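Side-chain contact in carbonic anhydrase (Unidentified, PDB 3R1W), which probably catalyses the reversible hydration of carbon dioxide to bicarbonate, as a trimeric left-handed beta-helix enzyme resembling gamma-class carbonic anhydrases: residues S45-A50 / D180-E185. Sequence-based numbering, arbitrary orientation.
Sequences SVWPLA and DKHLAE
In the left-handed beta-helix of hexapeptide-repeat proteins, a C-terminal helix commonly runs back along the coil, and here a single aromatic pair, Trp47 against His182, joins the turn after strand 45-46 to the last turns of helix 162-184. The stack is T-shaped: the six-membered ring of the indole presents its edge to the face of the imidazole, with planes at 80°, and the centroids of the indole six-membered ring and the imidazole are 4.7 Å apart. Trp47 CZ3 does most of the touching, standing over the middle of the His182 imidazole at 3.4 Å from its plane, while Trp47 CH2 lies toward the ND1 side, 3.8 Å from His182 ND1. With CG anti to the carbonyl carbon (chi1 -65°), the indole carries its six-membered ring out to the helix, although the bond to CB does not itself aim there. Neighbours complete an aromatic cluster: Phe27 and Tyr175 meet the indole, Tyr187 the imidazole. The second subunit adds its Arg53 in a cation-pi contact with Trp47 and its Tyr15 beside His182, placing the pair at the trimer interface. Each ring also has a nitrogen in a polar bond. His182 ND1 is hydrogen-bonded to Leu178 O, one turn earlier in the helix, which would help to set the rotation of the imidazole. Trp47 NE1 donates to Ser45 OG at 2.8 Å in a bent bond (N-H...O 135°), the oxygen tilted out of the ring plane.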
loop_
_atom_site.group_PDB
_atom_site.type_symbol
_atom_site.label_atom_id
_atom_site.label_comp_id
_atom_site.label_asym_id
_atom_site.label_seq_id
_atom_site.Cartn_x
_atom_site.Cartn_y
_atom_site.Cartn_z
ATOM N N SER B 45 -12.834 0.545 13.766
ATOM C CA SER B 45 -12.817 -0.536 12.793
ATOM C C SER B 45 -11.490 -0.526 12.064
ATOM O O SER B 45 -11.009 0.521 11.647
ATOM C CB SER B 45 -13.968 -0.382 11.799
ATOM O OG SER B 45 -13.939 0.860 11.123
ATOM N N VAL B 46 -10.899 -1.705 11.932
ATOM C CA VAL B 46 -9.628 -1.843 11.252
ATOM C C VAL B 46 -9.831 -2.869 10.158
ATOM O O VAL B 46 -10.209 -4.005 10.422
ATOM C CB VAL B 46 -8.515 -2.283 12.204
ATOM C CG1 VAL B 46 -7.192 -2.364 11.446
ATOM C CG2 VAL B 46 -8.392 -1.296 13.375
ATOM N N TRP B 47 -9.569 -2.440 8.928
ATOM C CA TRP B 47 -10.040 -3.121 7.726
ATOM C C TRP B 47 -8.958 -4.006 7.107
ATOM O O TRP B 47 -7.821 -4.011 7.582
ATOM C CB TRP B 47 -10.583 -2.062 6.762
ATOM C CG TRP B 47 -11.776 -1.415 7.386
ATOM C CD1 TRP B 47 -11.783 -0.320 8.223
ATOM C CD2 TRP B 47 -13.131 -1.866 7.305
ATOM N NE1 TRP B 47 -13.068 -0.053 8.636
ATOM C CE2 TRP B 47 -13.912 -0.986 8.087
ATOM C CE3 TRP B 47 -13.764 -2.921 6.632
ATOM C CZ2 TRP B 47 -15.294 -1.128 8.211
ATOM C CZ3 TRP B 47 -15.131 -3.063 6.756
ATOM C CH2 TRP B 47 -15.885 -2.165 7.536
ATOM N N PRO B 48 -9.320 -4.800 6.081
ATOM C CA PRO B 48 -8.350 -5.801 5.632
ATOM C C PRO B 48 -6.966 -5.263 5.317
ATOM O O PRO B 48 -6.803 -4.227 4.663
ATOM C CB PRO B 48 -9.007 -6.377 4.372
ATOM C CG PRO B 48 -10.467 -6.291 4.676
ATOM C CD PRO B 48 -10.625 -4.969 5.414
ATOM N N LEU B 49 -5.964 -5.991 5.797
ATOM C CA LEU B 49 -4.568 -5.750 5.446
ATOM C C LEU B 49 -4.044 -4.381 5.893
ATOM O O LEU B 49 -3.157 -3.815 5.249
ATOM C CB LEU B 49 -4.347 -5.966 3.946
ATOM C CG LEU B 49 -4.834 -7.328 3.427
ATOM C CD1 LEU B 49 -4.550 -7.493 1.931
ATOM C CD2 LEU B 49 -4.199 -8.470 4.214
ATOM N N ALA B 50 -4.595 -3.853 6.987
ATOM C CA ALA B 50 -4.024 -2.675 7.644
ATOM C C ALA B 50 -3.030 -3.093 8.732
ATOM O O ALA B 50 -3.158 -4.171 9.326
ATOM C CB ALA B 50 -5.114 -1.796 8.240
ATOM N N ASP B 180 -20.406 -3.171 11.843
ATOM C CA ASP B 180 -21.288 -4.113 12.500
ATOM C C ASP B 180 -21.680 -5.249 11.554
ATOM O O ASP B 180 -21.856 -6.382 11.988
ATOM C CB ASP B 180 -22.522 -3.391 13.062
ATOM C CG ASP B 180 -22.192 -2.560 14.299
ATOM O OD1 ASP B 180 -21.208 -2.892 14.991
ATOM O OD2 ASP B 180 -22.927 -1.589 14.591
ATOM N N LYS B 181 -21.822 -4.943 10.267
ATOM C CA LYS B 181 -22.158 -5.970 9.291
ATOM C C LYS B 181 -20.995 -6.935 9.105
ATOM O O LYS B 181 -21.186 -8.141 9.011
ATOM C CB LYS B 181 -22.552 -5.361 7.947
ATOM C CG LYS B 181 -23.782 -4.466 8.006
ATOM C CD LYS B 181 -24.122 -3.936 6.622
ATOM C CE LYS B 181 -25.426 -3.167 6.612
ATOM N NZ LYS B 181 -25.736 -2.661 5.246
ATOM N N HIS B 182 -19.787 -6.393 9.034
ATOM C CA HIS B 182 -18.599 -7.228 8.914
ATOM C C HIS B 182 -18.398 -8.100 10.166
ATOM O O HIS B 182 -17.992 -9.263 10.062
ATOM C CB HIS B 182 -17.371 -6.365 8.622
ATOM C CG HIS B 182 -17.197 -6.023 7.175
ATOM N ND1 HIS B 182 -18.042 -5.172 6.491
ATOM C CD2 HIS B 182 -16.266 -6.427 6.280
ATOM C CE1 HIS B 182 -17.635 -5.063 5.237
ATOM N NE2 HIS B 182 -16.556 -5.818 5.088
ATOM N N LEU B 183 -18.714 -7.555 11.339
ATOM C CA LEU B 183 -18.682 -8.348 12.570
ATOM C C LEU B 183 -19.706 -9.471 12.522
ATOM O O LEU B 183 -19.441 -10.604 12.946
ATOM C CB LEU B 183 -18.951 -7.467 13.788
ATOM C CG LEU B 183 -17.777 -6.624 14.282
ATOM C CD1 LEU B 183 -18.277 -5.544 15.221
ATOM C CD2 LEU B 183 -16.713 -7.485 14.961
ATOM N N ALA B 184 -20.883 -9.155 12.003
ATOM C CA ALA B 184 -21.941 -10.143 11.900
ATOM C C ALA B 184 -21.535 -11.291 10.984
ATOM O O ALA B 184 -22.046 -12.398 11.127
ATOM C CB ALA B 184 -23.246 -9.491 11.417
ATOM N N GLU B 185 -20.622 -11.028 10.047
ATOM C CA GLU B 185 -20.128 -12.066 9.143
ATOM C C GLU B 185 -19.012 -12.897 9.767
ATOM O O GLU B 185 -18.624 -13.939 9.226
ATOM C CB GLU B 185 -19.623 -11.462 7.823
ATOM C CG GLU B 185 -20.676 -10.713 7.016
ATOM C CD GLU B 185 -21.731 -11.622 6.391
ATOM O OE1 GLU B 185 -21.467 -12.819 6.155
ATOM O OE2 GLU B 185 -22.836 -11.124 6.130
#